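Local atomic coordinates of succinate-semialdehyde dehydrogenase (Synechococcus, PDB entry 3VZ1), a protein that probably oxidises succinic semialdehyde to succinate with the help of a nicotinamide cofactor, as other members of the aldehyde dehydrogenase family do. Residues W53-A58 and Y96-G101; L128-W133 and A205-S210; Q263-A268 and E362-V367. All coordinates share one frame; numbering follows the deposited sequence.

Interaction 1. Residues W53-A58 and Y96-G101; sequences WLENAA and YYAEHG
Leu-54 and Glu-55 pack on Ala-98 where two long helices, 47-63 and 80-104, run antiparallel in the helical N-terminal part of this aldehyde dehydrogenase fold. The short segments incline by 159° and their axes approach to 9.0 Å, a spacing that suits the small side chain of Ala-98 at the point where the backbones come nearest. Its methyl group is the hub of the interface and meets a different neighbour on the facing helix along each flank.

On the buried flank stands Leu-54. Its CB lies 4.1 Å from Ala-98 CB, and its branch reaches on over the backbone, where CD1 comes within 3.6 Å of Ala-98 N. The same methyl touches the base of the preceding side chain, Leu-54 CD1 to Tyr-97 CB being 4.2 Å. Ala-145 and Met-149 of helix 138-149 pack on the leucine as well, making a third wall to the core. Tyr-97 turns its ring away from helix 47-63, and its OH hydrogen-bonds to Gly-441 O.

The flank nearer solvent is built from aliphatic stems that end in carboxylates. Glu-55 CG lies 3.6 Å from Ala-98 CB; with CG opposite the carbonyl carbon (chi1 -58°) and an extended chain beyond, the acid reaches past the alanine toward Glu-99. Arg-51 makes a long, weak ion pair with Glu-55 OE2. Repulsion between the two carboxylates is probably eased by a bridging water, which donates one hydrogen bond to Glu-55 OE2 (2.6 Å) and another to Glu-99 OE2 (2.6 Å), with Glu-55 OE2 and Glu-99 OE2 themselves 4.6 Å apart.

Interaction 2. Residues L128-W133 and A205-S210; sequences LAVMPW and ATLTGS
Backbone hydrogen bonds join Leu-128, Val-130, Thr-206 and Thr-208 as neighbouring parallel strands in the Rossmann-like sheet. Thr-206 bonds through both its backbone N and its O to the residues before and after its partner Ala-129: its N donates to Leu-128 O (2.8 Å) and its O accepts from Val-130 N (2.9 Å). Thr-208 N to Val-130 O, at 3.1 Å and 144°, is longer and more bent, as the strands near their ends. CA-H...O contacts fill in between, among them Leu-207 CA to Val-130 O at 3.4 Å.

Apolar packing follows the alternation of the strands. Leu-128 with Ala-205 and Val-130 with Leu-207 share one face, where Val-130 CG1 and Leu-207 CD2 meet at 3.6 Å beneath Leu-217 of helix 211-223. Ala-129 and Thr-206 take the other face, against Phe-143. There Thr-206 CG2 touches both Ala-129 CB and Met-131 CE, 3.7 Å from each; Met-131, bent at chi2 (-80°), folds its methyl back over the threonine.

Beyond the last bond Pro-132 CD packs on Thr-208 O (3.5 Å). Proline lacks an amide N-H, so the ladder gives way to van der Waals contact and the two chains can part into loops.

Interaction 3. Residues Q263-A268 and E362-V367; sequences QSCIAA and ELFAPV
The Phe-364 ring lies against the backbone of Gln-263 and Ser-264, which crosses one of its faces: Gln-263 CA stands 3.8 Å above the ring plane, over the centre, and Ser-264 N stands equally high but nearer the rim. At the ring's edge is the thiol of Cys-265, whose SG lies 5.2 Å from the Phe-364 ring centroid and 81° off the normal, a sulfur-aromatic contact shared between CE1 and CZ. The side chain of Gln-263 crosses the phenylalanine at about a right angle, its CB resting 3.7 Å from Phe-364 CD2. Farther along the backbone, the carbonyl carbon of Ser-264 comes within 3.7 Å of Phe-364 CE1. A chi1 of -132° at Phe-364 lays the ring against this backbone.

Polar groups hold the two loops from outside. Glu-362 stretches out beneath the turn, CG opposite its backbone N (chi1 175°) and the chain straight beyond it, so that its OE2 comes to 3.7 Å from Cys-265 CA. This oxygen is gripped by a salt bridge to Lys-269 NZ and a hydrogen bond from Gly-234 N, and the same lysine also bonds Ser-264 O; one ammonium group thus ties both loops together. Gln-263 O is satisfied by Asn-134 ND2. Within its own loop, Ser-264 to Ala-267 forms a type I turn that presents Cys-265 at its second position.

The Gly-Gln-Ser-Cys and Glu-Leu-Phe-Ala-Pro sequences match the aldehyde dehydrogenase motifs that bring the nucleophilic cysteine loop beside the glutamate and phenylalanine of the nicotinamide site. The arrangement is therefore consistent with the floor of the active site, where Cys-265 would occupy the position of the family's nucleophile.

Along the chain the three contacts follow one another in series. Interaction 1 joins helices 47-63 and 80-104; its centre is about 22 Å from that of interaction 2 and about 31 Å from that of interaction 3, on the opposite side of the chain's centre from the latter. Helix 138-149 lies between the first two, packing on Leu-54 and Tyr-97 as well as on Ala-129 and Thr-206. Interactions 2 and 3 touch: Trp-133 CH2, just past strand 116-130, lies 3.8 Å from Phe-364 CE2. The mixed sheet of strands 116-130 and 202-208 thus leads directly to the loops flanking strands 270-274 and 367-373 of the second sheet, consistent with an active site between domains.

Interaction 1. Residues W53-A58 and Y96-G101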
ATOM      1  N   TRP A  53     -18.567  17.654 -12.730  1.00 15.06           N
ATOM      2  CA  TRP A  53     -17.469  17.570 -13.682  1.00 14.66           C
ATOM      3  C   TRP A  53     -17.238  16.118 -14.185  1.00 15.28           C
ATOM      4  O   TRP A  53     -17.059  15.892 -15.378  1.00 16.51           O
ATOM      5  CB  TRP A  53     -16.213  18.198 -13.079  1.00 13.75           C
ATOM      6  CG  TRP A  53     -16.327  19.698 -12.776  1.00 13.69           C
ATOM      7  CD1 TRP A  53     -17.090  20.636 -13.449  1.00 14.32           C
ATOM      8  CD2 TRP A  53     -15.649  20.419 -11.737  1.00 12.70           C
ATOM      9  NE1 TRP A  53     -16.919  21.888 -12.882  1.00 14.01           N
ATOM     10  CE2 TRP A  53     -16.037  21.779 -11.839  1.00 13.04           C
ATOM     11  CE3 TRP A  53     -14.745  20.050 -10.734  1.00 14.09           C
ATOM     12  CZ2 TRP A  53     -15.545  22.775 -10.968  1.00 13.94           C
ATOM     13  CZ3 TRP A  53     -14.246  21.046  -9.881  1.00 14.64           C
ATOM     14  CH2 TRP A  53     -14.654  22.388 -10.004  1.00 13.30           C
ATOM     15  N   LEU A  54     -17.265  15.146 -13.271  1.00 15.34           N
ATOM     16  CA  LEU A  54     -17.219  13.735 -13.623  1.00 15.49           C
ATOM     17  C   LEU A  54     -18.396  13.248 -14.428  1.00 14.99           C
ATOM     18  O   LEU A  54     -18.219  12.402 -15.293  1.00 14.15           O
ATOM     19  CB  LEU A  54     -17.104  12.859 -12.379  1.00 15.58           C
ATOM     20  CG  LEU A  54     -15.784  12.196 -12.018  1.00 18.88           C
ATOM     21  CD1 LEU A  54     -16.071  11.103 -10.979  1.00 19.34           C
ATOM     22  CD2 LEU A  54     -14.999  11.617 -13.225  1.00 16.03           C
ATOM     23  N   GLU A  55     -19.599  13.750 -14.141  1.00 15.70           N
ATOM     24  CA  GLU A  55     -20.763  13.405 -14.981  1.00 16.50           C
ATOM     25  C   GLU A  55     -20.688  14.071 -16.355  1.00 15.38           C
ATOM     26  O   GLU A  55     -21.109  13.483 -17.337  1.00 16.16           O
ATOM     27  CB  GLU A  55     -22.100  13.657 -14.263  1.00 17.02           C
ATOM     28  CG  GLU A  55     -22.194  12.865 -12.938  1.00 18.71           C
ATOM     29  CD  GLU A  55     -23.543  12.990 -12.193  1.00 20.94           C
ATOM     30  OE1 GLU A  55     -24.109  14.106 -12.140  1.00 24.56           O
ATOM     31  OE2 GLU A  55     -24.011  11.952 -11.632  1.00 27.30           O
ATOM     32  N   ASN A  56     -20.122  15.270 -16.432  1.00 14.21           N
ATOM     33  CA  ASN A  56     -19.824  15.883 -17.722  1.00 14.16           C
ATOM     34  C   ASN A  56     -18.857  15.046 -18.545  1.00 14.39           C
ATOM     35  O   ASN A  56     -19.096  14.822 -19.740  1.00 15.07           O
ATOM     36  CB  ASN A  56     -19.250  17.297 -17.570  1.00 13.73           C
ATOM     37  CG  ASN A  56     -20.270  18.307 -17.131  1.00 13.67           C
ATOM     38  OD1 ASN A  56     -21.485  18.034 -17.117  1.00 13.07           O
ATOM     39  ND2 ASN A  56     -19.788  19.504 -16.757  1.00 12.82           N
ATOM     40  N   ALA A  57     -17.777  14.568 -17.917  1.00 13.76           N
ATOM     41  CA  ALA A  57     -16.829  13.692 -18.611  1.00 13.57           C
ATOM     42  C   ALA A  57     -17.532  12.425 -19.125  1.00 13.85           C
ATOM     43  O   ALA A  57     -17.333  12.028 -20.261  1.00 13.35           O
ATOM     44  CB  ALA A  57     -15.627  13.325 -17.684  1.00 13.16           C
ATOM     45  N   ALA A  58     -18.359  11.804 -18.273  1.00 13.69           N
ATOM     46  CA  ALA A  58     -19.165  10.649 -18.653  1.00 13.50           C
ATOM     47  C   ALA A  58     -20.017  10.968 -19.887  1.00 13.24           C
ATOM     48  O   ALA A  58     -19.984  10.220 -20.845  1.00 12.99           O
ATOM     49  CB  ALA A  58     -20.029  10.215 -17.487  1.00 13.54           C
ATOM     50  N   TYR A  96     -19.968   5.940 -11.725  1.00 13.14           N
ATOM     51  CA  TYR A  96     -19.908   5.206 -10.453  1.00 12.67           C
ATOM     52  C   TYR A  96     -19.328   6.037  -9.311  1.00 12.26           C
ATOM     53  O   TYR A  96     -19.880   6.089  -8.220  1.00 11.24           O
ATOM     54  CB  TYR A  96     -19.096   3.903 -10.629  1.00 12.84           C
ATOM     55  CG  TYR A  96     -18.950   3.093  -9.347  1.00 12.93           C
ATOM     56  CD1 TYR A  96     -19.971   2.225  -8.911  1.00 11.66           C
ATOM     57  CD2 TYR A  96     -17.802   3.198  -8.577  1.00 11.58           C
ATOM     58  CE1 TYR A  96     -19.831   1.494  -7.725  1.00 12.71           C
ATOM     59  CE2 TYR A  96     -17.648   2.474  -7.392  1.00 12.63           C
ATOM     60  CZ  TYR A  96     -18.660   1.631  -6.969  1.00 13.36           C
ATOM     61  OH  TYR A  96     -18.488   0.912  -5.801  1.00 11.97           O
ATOM     62  N   TYR A  97     -18.191   6.674  -9.552  1.00 12.08           N
ATOM     63  CA  TYR A  97     -17.590   7.488  -8.513  1.00 12.30           C
ATOM     64  C   TYR A  97     -18.247   8.842  -8.356  1.00 12.33           C
ATOM     65  O   TYR A  97     -18.267   9.383  -7.259  1.00 12.60           O
ATOM     66  CB  TYR A  97     -16.072   7.615  -8.690  1.00 12.19           C
ATOM     67  CG  TYR A  97     -15.371   6.337  -8.318  1.00 11.76           C
ATOM     68  CD1 TYR A  97     -15.321   5.930  -6.993  1.00 11.69           C
ATOM     69  CD2 TYR A  97     -14.801   5.518  -9.282  1.00 10.33           C
ATOM     70  CE1 TYR A  97     -14.699   4.757  -6.640  1.00 11.89           C
ATOM     71  CE2 TYR A  97     -14.163   4.337  -8.919  1.00 12.26           C
ATOM     72  CZ  TYR A  97     -14.134   3.969  -7.600  1.00 10.91           C
ATOM     73  OH  TYR A  97     -13.522   2.811  -7.198  1.00 12.90           O
ATOM     74  N   ALA A  98     -18.800   9.389  -9.432  1.00 11.87           N
ATOM     75  CA  ALA A  98     -19.662  10.566  -9.285  1.00 12.22           C
ATOM     76  C   ALA A  98     -20.760  10.287  -8.251  1.00 13.09           C
ATOM     77  O   ALA A  98     -21.031  11.107  -7.355  1.00 12.93           O
ATOM     78  CB  ALA A  98     -20.291  10.922 -10.589  1.00 11.51           C
ATOM     79  N   GLU A  99     -21.393   9.128  -8.396  1.00 13.19           N
ATOM     80  CA  GLU A  99     -22.575   8.779  -7.597  1.00 14.52           C
ATOM     81  C   GLU A  99     -22.277   8.283  -6.183  1.00 14.47           C
ATOM     82  O   GLU A  99     -23.150   8.393  -5.283  1.00 14.54           O
ATOM     83  CB  GLU A  99     -23.406   7.725  -8.343  1.00 13.68           C
ATOM     84  CG  GLU A  99     -24.130   8.288  -9.574  1.00 17.45           C
ATOM     85  CD  GLU A  99     -24.689   7.200 -10.446  1.00 21.73           C
ATOM     86  OE1 GLU A  99     -24.937   6.096  -9.918  1.00 25.29           O
ATOM     87  OE2 GLU A  99     -24.877   7.436 -11.656  1.00 25.68           O
ATOM     88  N   HIS A 100     -21.079   7.707  -6.005  1.00 14.06           N
ATOM     89  CA  HIS A 100     -20.696   7.048  -4.750  1.00 15.36           C
ATOM     90  C   HIS A 100     -19.579   7.696  -3.956  1.00 15.36           C
ATOM     91  O   HIS A 100     -19.401   7.353  -2.797  1.00 15.23           O
ATOM     92  CB  HIS A 100     -20.268   5.595  -5.010  1.00 14.89           C
ATOM     93  CG  HIS A 100     -21.374   4.746  -5.533  1.00 16.32           C
ATOM     94  ND1 HIS A 100     -22.324   4.180  -4.714  1.00 16.81           N
ATOM     95  CD2 HIS A 100     -21.707   4.401  -6.800  1.00 16.15           C
ATOM     96  CE1 HIS A 100     -23.193   3.514  -5.453  1.00 17.33           C
ATOM     97  NE2 HIS A 100     -22.839   3.628  -6.720  1.00 19.56           N
ATOM     98  N   GLY A 101     -18.799   8.568  -4.596  1.00 15.51           N
ATOM     99  CA  GLY A 101     -17.578   9.086  -4.010  1.00 16.16           C
ATOM    100  C   GLY A 101     -17.754   9.772  -2.677  1.00 16.80           C
ATOM    101  O   GLY A 101     -16.983   9.521  -1.747  1.00 16.95           O
TER
HETATM  102  O   HOH W   1     -24.084   9.638 -12.783  1.00 23.00           O

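Interaction 2. Residues L128-W133 and A205-S210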
ATOM      1  N   LEU A 128       0.953  10.545  -9.371  1.00 12.29           N
ATOM      2  CA  LEU A 128       1.461  10.095 -10.661  1.00 13.04           C
ATOM      3  C   LEU A 128       0.794   8.782 -11.053  1.00 12.69           C
ATOM      4  O   LEU A 128       0.781   7.838 -10.253  1.00 12.56           O
ATOM      5  CB  LEU A 128       2.991   9.902 -10.621  1.00 13.51           C
ATOM      6  CG  LEU A 128       3.654   9.044 -11.742  1.00 13.44           C
ATOM      7  CD1 LEU A 128       3.580   9.651 -13.174  1.00 11.16           C
ATOM      8  CD2 LEU A 128       5.103   8.745 -11.351  1.00 12.55           C
ATOM      9  N   ALA A 129       0.268   8.727 -12.286  1.00 12.51           N
ATOM     10  CA  ALA A 129      -0.203   7.486 -12.922  1.00 11.98           C
ATOM     11  C   ALA A 129       0.610   7.149 -14.159  1.00 12.81           C
ATOM     12  O   ALA A 129       0.780   7.997 -15.076  1.00 13.31           O
ATOM     13  CB  ALA A 129      -1.695   7.601 -13.305  1.00 12.07           C
ATOM     14  N   VAL A 130       1.121   5.923 -14.190  1.00 12.84           N
ATOM     15  CA  VAL A 130       1.861   5.393 -15.354  1.00 13.89           C
ATOM     16  C   VAL A 130       0.937   4.328 -15.935  1.00 13.97           C
ATOM     17  O   VAL A 130       0.553   3.378 -15.229  1.00 13.90           O
ATOM     18  CB  VAL A 130       3.224   4.741 -14.947  1.00 13.83           C
ATOM     19  CG1 VAL A 130       3.956   4.178 -16.182  1.00 15.44           C
ATOM     20  CG2 VAL A 130       4.113   5.738 -14.202  1.00 14.06           C
ATOM     21  N   MET A 131       0.531   4.507 -17.184  1.00 14.18           N
ATOM     22  CA  MET A 131      -0.512   3.647 -17.755  1.00 15.27           C
ATOM     23  C   MET A 131      -0.050   2.987 -19.034  1.00 15.65           C
ATOM     24  O   MET A 131       0.882   3.491 -19.683  1.00 16.15           O
ATOM     25  CB  MET A 131      -1.795   4.444 -17.990  1.00 14.75           C
ATOM     26  CG  MET A 131      -2.429   4.988 -16.716  1.00 15.75           C
ATOM     27  SD  MET A 131      -3.367   3.708 -15.854  1.00 16.94           S
ATOM     28  CE  MET A 131      -3.088   4.177 -14.167  1.00 17.54           C
ATOM     29  N   PRO A 132      -0.681   1.846 -19.400  1.00 16.00           N
ATOM     30  CA  PRO A 132      -0.272   1.040 -20.560  1.00 15.90           C
ATOM     31  C   PRO A 132      -1.152   1.249 -21.796  1.00 15.90           C
ATOM     32  O   PRO A 132      -2.258   1.797 -21.692  1.00 16.10           O
ATOM     33  CB  PRO A 132      -0.490  -0.387 -20.043  1.00 15.55           C
ATOM     34  CG  PRO A 132      -1.684  -0.274 -19.173  1.00 16.21           C
ATOM     35  CD  PRO A 132      -1.804   1.196 -18.697  1.00 16.27           C
ATOM     36  N   TRP A 133      -0.686   0.762 -22.939  1.00 15.66           N
ATOM     37  CA  TRP A 133      -1.351   1.003 -24.220  1.00 16.09           C
ATOM     38  C   TRP A 133      -2.590   0.118 -24.417  1.00 15.58           C
ATOM     39  O   TRP A 133      -3.426   0.423 -25.257  1.00 15.40           O
ATOM     40  CB  TRP A 133      -0.357   0.822 -25.399  1.00 16.92           C
ATOM     41  CG  TRP A 133       0.398  -0.455 -25.286  1.00 15.76           C
ATOM     42  CD1 TRP A 133       1.622  -0.623 -24.734  1.00 16.91           C
ATOM     43  CD2 TRP A 133      -0.048  -1.762 -25.690  1.00 16.99           C
ATOM     44  NE1 TRP A 133       1.987  -1.944 -24.784  1.00 17.84           N
ATOM     45  CE2 TRP A 133       0.978  -2.669 -25.355  1.00 17.10           C
ATOM     46  CE3 TRP A 133      -1.222  -2.255 -26.289  1.00 14.05           C
ATOM     47  CZ2 TRP A 133       0.869  -4.054 -25.598  1.00 18.23           C
ATOM     48  CZ3 TRP A 133      -1.334  -3.606 -26.520  1.00 16.50           C
ATOM     49  CH2 TRP A 133      -0.291  -4.499 -26.183  1.00 16.78           C
ATOM     50  N   ALA A 205       2.030   7.169  -6.299  1.00 14.03           N
ATOM     51  CA  ALA A 205       1.990   6.747  -7.698  1.00 15.66           C
ATOM     52  C   ALA A 205       1.222   5.437  -7.886  1.00 16.26           C
ATOM     53  O   ALA A 205       1.233   4.558  -7.018  1.00 16.55           O
ATOM     54  CB  ALA A 205       3.405   6.628  -8.287  1.00 15.72           C
ATOM     55  N   THR A 206       0.546   5.331  -9.021  1.00 16.62           N
ATOM     56  CA  THR A 206      -0.049   4.070  -9.459  1.00 17.53           C
ATOM     57  C   THR A 206       0.602   3.651 -10.814  1.00 17.89           C
ATOM     58  O   THR A 206       0.951   4.507 -11.651  1.00 17.52           O
ATOM     59  CB  THR A 206      -1.623   4.196  -9.536  1.00 17.64           C
ATOM     60  OG1 THR A 206      -2.221   2.898  -9.618  1.00 19.43           O
ATOM     61  CG2 THR A 206      -2.063   5.001 -10.750  1.00 17.07           C
ATOM     62  N   LEU A 207       0.828   2.360 -10.997  1.00 18.54           N
ATOM     63  CA  LEU A 207       1.219   1.846 -12.303  1.00 19.57           C
ATOM     64  C   LEU A 207       0.383   0.650 -12.702  1.00 19.97           C
ATOM     65  O   LEU A 207       0.272  -0.303 -11.930  1.00 18.97           O
ATOM     66  CB  LEU A 207       2.734   1.577 -12.381  1.00 19.82           C
ATOM     67  CG  LEU A 207       3.565   0.900 -13.519  1.00 20.58           C
ATOM     68  CD1 LEU A 207       2.891   0.501 -14.776  1.00 22.57           C
ATOM     69  CD2 LEU A 207       4.861   1.634 -13.847  1.00 19.58           C
ATOM     70  N   THR A 208      -0.261   0.756 -13.880  1.00 21.06           N
ATOM     71  CA  THR A 208      -0.745  -0.408 -14.630  1.00 21.63           C
ATOM     72  C   THR A 208       0.215  -0.668 -15.802  1.00 22.51           C
ATOM     73  O   THR A 208       0.720   0.278 -16.426  1.00 22.94           O
ATOM     74  CB  THR A 208      -2.203  -0.223 -15.093  1.00 21.68           C
ATOM     75  OG1 THR A 208      -3.013   0.152 -13.971  1.00 22.15           O
ATOM     76  CG2 THR A 208      -2.755  -1.528 -15.688  1.00 21.85           C
ATOM     77  N   GLY A 209       0.498  -1.943 -16.083  1.00 23.55           N
ATOM     78  CA  GLY A 209       1.506  -2.306 -17.061  1.00 24.43           C
ATOM     79  C   GLY A 209       2.212  -3.629 -16.797  1.00 26.02           C
ATOM     80  O   GLY A 209       1.590  -4.589 -16.343  1.00 26.12           O
ATOM     81  N   SER A 210       3.515  -3.681 -17.090  1.00 26.51           N
ATOM     82  CA  SER A 210       4.285  -4.907 -16.891  1.00 27.75           C
ATOM     83  C   SER A 210       5.315  -4.757 -15.776  1.00 27.36           C
ATOM     84  O   SER A 210       5.591  -3.637 -15.318  1.00 26.39           O
ATOM     85  CB  SER A 210       4.935  -5.364 -18.200  1.00 28.56           C
ATOM     86  OG  SER A 210       3.919  -5.627 -19.170  1.00 31.18           O
TER

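Interaction 3. Residues Q263-A268 and E362-V367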
ATOM      1  N   GLN A 263      -4.462  -9.224 -25.772  1.00 17.10           N
ATOM      2  CA  GLN A 263      -3.595  -8.340 -24.989  1.00 15.90           C
ATOM      3  C   GLN A 263      -4.296  -7.791 -23.773  1.00 15.60           C
ATOM      4  O   GLN A 263      -4.545  -6.596 -23.659  1.00 14.33           O
ATOM      5  CB  GLN A 263      -3.047  -7.216 -25.855  1.00 16.10           C
ATOM      6  CG  GLN A 263      -2.368  -7.725 -27.154  1.00 15.83           C
ATOM      7  CD  GLN A 263      -2.336  -6.653 -28.248  1.00 18.51           C
ATOM      8  OE1 GLN A 263      -3.377  -6.059 -28.576  1.00 18.37           O
ATOM      9  NE2 GLN A 263      -1.143  -6.399 -28.817  1.00 15.57           N
ATOM     10  N   SER A 264      -4.618  -8.708 -22.870  1.00 15.82           N
ATOM     11  CA  SER A 264      -5.255  -8.400 -21.604  1.00 15.46           C
ATOM     12  C   SER A 264      -4.536  -9.172 -20.512  1.00 16.06           C
ATOM     13  O   SER A 264      -4.191 -10.353 -20.690  1.00 14.99           O
ATOM     14  CB  SER A 264      -6.727  -8.802 -21.662  1.00 15.28           C
ATOM     15  OG  SER A 264      -7.417  -8.413 -20.486  1.00 16.43           O
ATOM     16  N   CYS A 265      -4.295  -8.498 -19.384  1.00 16.80           N
ATOM     17  CA  CYS A 265      -3.708  -9.117 -18.196  1.00 17.98           C
ATOM     18  C   CYS A 265      -4.598 -10.185 -17.575  1.00 16.97           C
ATOM     19  O   CYS A 265      -4.106 -11.074 -16.861  1.00 17.64           O
ATOM     20  CB  CYS A 265      -3.376  -8.036 -17.171  1.00 18.13           C
ATOM     21  SG  CYS A 265      -2.351  -6.729 -17.931  1.00 29.71           S
ATOM     22  N   ILE A 266      -5.902 -10.077 -17.831  1.00 16.42           N
ATOM     23  CA  ILE A 266      -6.905 -11.049 -17.378  1.00 15.11           C
ATOM     24  C   ILE A 266      -7.489 -11.876 -18.528  1.00 15.53           C
ATOM     25  O   ILE A 266      -8.613 -12.371 -18.426  1.00 16.47           O
ATOM     26  CB  ILE A 266      -8.056 -10.405 -16.557  1.00 14.82           C
ATOM     27  CG1 ILE A 266      -8.673  -9.214 -17.310  1.00 13.20           C
ATOM     28  CG2 ILE A 266      -7.549  -9.984 -15.168  1.00 12.58           C
ATOM     29  CD1 ILE A 266      -9.945  -8.658 -16.652  1.00 15.15           C
ATOM     30  N   ALA A 267      -6.715 -12.064 -19.597  1.00 15.63           N
ATOM     31  CA  ALA A 267      -7.057 -13.061 -20.606  1.00 15.46           C
ATOM     32  C   ALA A 267      -7.012 -14.437 -19.962  1.00 15.40           C
ATOM     33  O   ALA A 267      -6.251 -14.658 -19.030  1.00 15.54           O
ATOM     34  CB  ALA A 267      -6.079 -13.021 -21.786  1.00 14.77           C
ATOM     35  N   ALA A 268      -7.793 -15.370 -20.496  1.00 15.34           N
ATOM     36  CA  ALA A 268      -7.598 -16.797 -20.203  1.00 15.34           C
ATOM     37  C   ALA A 268      -6.361 -17.202 -20.997  1.00 15.48           C
ATOM     38  O   ALA A 268      -6.375 -17.158 -22.226  1.00 16.39           O
ATOM     39  CB  ALA A 268      -8.818 -17.604 -20.655  1.00 15.11           C
ATOM     40  N   GLU A 362       3.973 -14.691 -19.684  1.00 21.79           N
ATOM     41  CA  GLU A 362       2.699 -14.152 -20.121  1.00 21.11           C
ATOM     42  C   GLU A 362       2.669 -13.992 -21.652  1.00 21.19           C
ATOM     43  O   GLU A 362       3.537 -13.337 -22.225  1.00 21.27           O
ATOM     44  CB  GLU A 362       2.423 -12.804 -19.457  1.00 21.48           C
ATOM     45  CG  GLU A 362       1.158 -12.122 -19.947  1.00 19.93           C
ATOM     46  CD  GLU A 362       0.871 -10.796 -19.227  1.00 20.86           C
ATOM     47  OE1 GLU A 362       1.835 -10.032 -18.962  1.00 21.72           O
ATOM     48  OE2 GLU A 362      -0.317 -10.523 -18.950  1.00 16.80           O
ATOM     49  N   LEU A 363       1.675 -14.605 -22.290  1.00 20.10           N
ATOM     50  CA  LEU A 363       1.496 -14.514 -23.752  1.00 20.31           C
ATOM     51  C   LEU A 363       0.427 -13.439 -24.065  1.00 19.76           C
ATOM     52  O   LEU A 363      -0.774 -13.644 -23.863  1.00 19.14           O
ATOM     53  CB  LEU A 363       1.145 -15.893 -24.347  1.00 20.32           C
ATOM     54  CG  LEU A 363       1.964 -17.116 -23.852  1.00 20.10           C
ATOM     55  CD1 LEU A 363       1.441 -18.407 -24.424  1.00 19.82           C
ATOM     56  CD2 LEU A 363       3.446 -17.006 -24.191  1.00 21.83           C
ATOM     57  N   PHE A 364       0.901 -12.289 -24.520  1.00 18.95           N
ATOM     58  CA  PHE A 364       0.088 -11.113 -24.764  1.00 18.85           C
ATOM     59  C   PHE A 364      -0.204 -11.113 -26.267  1.00 19.06           C
ATOM     60  O   PHE A 364       0.341 -10.314 -27.029  1.00 19.69           O
ATOM     61  CB  PHE A 364       0.912  -9.884 -24.345  1.00 19.59           C
ATOM     62  CG  PHE A 364       0.173  -8.897 -23.477  1.00 20.24           C
ATOM     63  CD1 PHE A 364      -0.380  -9.281 -22.253  1.00 19.31           C
ATOM     64  CD2 PHE A 364       0.071  -7.560 -23.876  1.00 20.28           C
ATOM     65  CE1 PHE A 364      -1.044  -8.363 -21.458  1.00 18.63           C
ATOM     66  CE2 PHE A 364      -0.589  -6.625 -23.084  1.00 21.86           C
ATOM     67  CZ  PHE A 364      -1.153  -7.027 -21.868  1.00 20.44           C
ATOM     68  N   ALA A 365      -1.084 -12.030 -26.667  1.00 18.13           N
ATOM     69  CA  ALA A 365      -1.380 -12.402 -28.045  1.00 17.80           C
ATOM     70  C   ALA A 365      -2.413 -13.537 -27.932  1.00 17.27           C
ATOM     71  O   ALA A 365      -2.535 -14.140 -26.853  1.00 16.74           O
ATOM     72  CB  ALA A 365      -0.113 -12.901 -28.738  1.00 17.92           C
ATOM     73  N   PRO A 366      -3.196 -13.803 -29.008  1.00 17.53           N
ATOM     74  CA  PRO A 366      -4.275 -14.800 -28.891  1.00 17.58           C
ATOM     75  C   PRO A 366      -3.732 -16.227 -28.991  1.00 17.75           C
ATOM     76  O   PRO A 366      -3.982 -16.949 -29.981  1.00 18.10           O
ATOM     77  CB  PRO A 366      -5.196 -14.440 -30.070  1.00 18.65           C
ATOM     78  CG  PRO A 366      -4.262 -13.923 -31.104  1.00 18.01           C
ATOM     79  CD  PRO A 366      -3.136 -13.230 -30.368  1.00 16.87           C
ATOM     80  N   VAL A 367      -2.951 -16.598 -27.978  1.00 16.93           N
ATOM     81  CA  VAL A 367      -2.238 -17.863 -27.923  1.00 16.56           C
ATOM     82  C   VAL A 367      -2.657 -18.622 -26.649  1.00 17.58           C
ATOM     83  O   VAL A 367      -2.306 -18.229 -25.505  1.00 16.66           O
ATOM     84  CB  VAL A 367      -0.699 -17.646 -27.940  1.00 17.30           C
ATOM     85  CG1 VAL A 367       0.072 -19.009 -27.929  1.00 15.35           C
ATOM     86  CG2 VAL A 367      -0.289 -16.771 -29.129  1.00 15.84           C
TER